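Long-range contact in adenine Deaminase (PDB 2ICS), which is a zinc-dependent amidohydrolase-type enzyme that deacetylates acetyl-(R)-mandelate in vitro, though with very low efficiency: residues Asp4-Ile9 / Ser39-Ile44. Residues are numbered along the deposited sequence; the frame is centred on the assembly and turned at random.
Sequences DYDLLI and SAKETI
L8 is gripped through both backbone polar groups by the neighbouring strand: its N donates to E42 O (3.1 Å), and its O receives I44 N at 2.7 Å in a nearly straight bond (168° at the hydrogen). Toward the N-terminal ends, where the two chains turn a corner at D6 and at K41, the pairing is less regular. K41 N bonds to Y5 O and E42 N to D6 O, while Y5 N reaches S39 O only weakly. CA-H...O contacts fill in between, among them A40 CA to Y5 O at 3.0 Å. Strands 7-9 and 42-44 thus run parallel, 15° apart, at one border of the small four-stranded sheet, remote from the zinc site; on the other side of the first strand, D6 and L7 both face I24 in a classic beta bulge, and D6 OD2 is held by E26 N. Side-chain contacts differ between the faces. On one, A40 CB touches both Y5 CB (3.8 Å) and L8 CB (4.0 Å), with I36 of a loop against Y5 and L8. On the other, L7, its CG anti to the backbone N (chi1 -175°), lays CD1 against the carbonyl oxygen of E42 (CD1 to O 3.4 Å) and 4.3 Å from I44 CG1, where I368 packs on L7, E42 and I44.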
loop_
_atom_site.group_PDB
_atom_site.type_symbol
_atom_site.label_atom_id
_atom_site.label_comp_id
_atom_site.label_asym_id
_atom_site.label_seq_id
_atom_site.Cartn_x
_atom_site.Cartn_y
_atom_site.Cartn_z
ATOM N N ASP A 4 22.023 -26.226 -9.287
ATOM C CA ASP A 4 21.887 -25.951 -7.826
ATOM C C ASP A 4 21.177 -24.636 -7.532
ATOM O O ASP A 4 21.481 -23.599 -8.120
ATOM C CB ASP A 4 23.262 -25.936 -7.146
ATOM C CG ASP A 4 23.558 -27.221 -6.386
ATOM O OD1 ASP A 4 22.792 -27.552 -5.453
ATOM O OD2 ASP A 4 24.558 -27.898 -6.717
ATOM N N TYR A 5 20.226 -24.706 -6.609
ATOM C CA TYR A 5 19.454 -23.554 -6.166
ATOM C C TYR A 5 19.263 -23.777 -4.676
ATOM O O TYR A 5 19.575 -24.854 -4.165
ATOM C CB TYR A 5 18.073 -23.516 -6.833
ATOM C CG TYR A 5 18.075 -23.368 -8.338
ATOM C CD1 TYR A 5 18.652 -22.256 -8.953
ATOM C CD2 TYR A 5 17.466 -24.327 -9.149
ATOM C CE1 TYR A 5 18.619 -22.102 -10.342
ATOM C CE2 TYR A 5 17.426 -24.184 -10.534
ATOM C CZ TYR A 5 18.004 -23.071 -11.125
ATOM O OH TYR A 5 17.965 -22.931 -12.498
ATOM N N ASP A 6 18.757 -22.768 -3.978
ATOM C CA ASP A 6 18.504 -22.903 -2.550
ATOM C C ASP A 6 17.059 -23.348 -2.369
ATOM O O ASP A 6 16.763 -24.219 -1.555
ATOM C CB ASP A 6 18.728 -21.571 -1.824
ATOM C CG ASP A 6 20.170 -21.098 -1.902
ATOM O OD1 ASP A 6 21.076 -21.882 -1.549
ATOM O OD2 ASP A 6 20.398 -19.940 -2.310
ATOM N N LEU A 7 16.163 -22.749 -3.145
ATOM C CA LEU A 7 14.751 -23.080 -3.054
ATOM C C LEU A 7 14.118 -23.199 -4.426
ATOM O O LEU A 7 14.445 -22.452 -5.347
ATOM C CB LEU A 7 14.009 -22.019 -2.244
ATOM C CG LEU A 7 12.526 -22.308 -1.977
ATOM C CD1 LEU A 7 12.396 -23.585 -1.162
ATOM C CD2 LEU A 7 11.896 -21.137 -1.230
ATOM N N LEU A 8 13.199 -24.146 -4.552
ATOM C CA LEU A 8 12.516 -24.376 -5.809
ATOM C C LEU A 8 11.037 -24.593 -5.517
ATOM O O LEU A 8 10.679 -25.391 -4.655
ATOM C CB LEU A 8 13.116 -25.599 -6.500
ATOM C CG LEU A 8 12.718 -25.865 -7.949
ATOM C CD1 LEU A 8 13.025 -24.642 -8.807
ATOM C CD2 LEU A 8 13.480 -27.093 -8.454
ATOM N N ILE A 9 10.184 -23.870 -6.234
ATOM C CA ILE A 9 8.741 -23.963 -6.047
ATOM C C ILE A 9 8.116 -24.501 -7.330
ATOM O O ILE A 9 8.235 -23.889 -8.393
ATOM C CB ILE A 9 8.170 -22.575 -5.704
ATOM C CG1 ILE A 9 8.910 -22.016 -4.484
ATOM C CG2 ILE A 9 6.690 -22.669 -5.411
ATOM C CD1 ILE A 9 8.769 -20.525 -4.318
ATOM N N SER A 39 18.404 -28.911 -9.203
ATOM C CA SER A 39 18.607 -29.329 -7.823
ATOM C C SER A 39 18.514 -28.140 -6.868
ATOM O O SER A 39 18.859 -27.014 -7.227
ATOM C CB SER A 39 19.974 -30.007 -7.688
ATOM O OG SER A 39 20.989 -29.245 -8.327
ATOM N N ALA A 40 18.041 -28.396 -5.652
ATOM C CA ALA A 40 17.912 -27.343 -4.658
ATOM C C ALA A 40 17.828 -27.915 -3.248
ATOM O O ALA A 40 17.334 -29.024 -3.047
ATOM C CB ALA A 40 16.683 -26.493 -4.954
ATOM N N LYS A 41 18.317 -27.144 -2.279
ATOM C CA LYS A 41 18.305 -27.546 -0.876
ATOM C C LYS A 41 16.924 -28.045 -0.484
ATOM O O LYS A 41 16.780 -29.108 0.120
ATOM C CB LYS A 41 18.690 -26.363 0.018
ATOM C CG LYS A 41 20.116 -25.867 -0.173
ATOM C CD LYS A 41 21.140 -26.885 0.316
ATOM C CE LYS A 41 21.119 -27.044 1.835
ATOM N NZ LYS A 41 19.837 -27.604 2.360
ATOM N N GLU A 42 15.906 -27.263 -0.822
ATOM C CA GLU A 42 14.537 -27.636 -0.516
ATOM C C GLU A 42 13.664 -27.342 -1.728
ATOM O O GLU A 42 13.900 -26.377 -2.460
ATOM C CB GLU A 42 14.023 -26.861 0.701
ATOM C CG GLU A 42 12.894 -27.575 1.434
ATOM C CD GLU A 42 12.318 -26.763 2.578
ATOM O OE1 GLU A 42 13.106 -26.170 3.346
ATOM O OE2 GLU A 42 11.076 -26.726 2.716
ATOM N N THR A 43 12.660 -28.184 -1.936
ATOM C CA THR A 43 11.747 -28.022 -3.056
ATOM C C THR A 43 10.315 -28.101 -2.561
ATOM O O THR A 43 9.956 -29.018 -1.827
ATOM C CB THR A 43 11.972 -29.116 -4.122
ATOM O OG1 THR A 43 13.301 -29.003 -4.645
ATOM C CG2 THR A 43 10.966 -28.975 -5.266
ATOM N N ILE A 44 9.502 -27.129 -2.953
ATOM C CA ILE A 44 8.106 -27.103 -2.547
ATOM C C ILE A 44 7.228 -27.561 -3.704
ATOM O O ILE A 44 7.389 -27.107 -4.838
ATOM C CB ILE A 44 7.672 -25.686 -2.116
ATOM C CG1 ILE A 44 8.457 -25.257 -0.872
ATOM C CG2 ILE A 44 6.172 -25.659 -1.836
ATOM C CD1 ILE A 44 8.117 -23.856 -0.386
#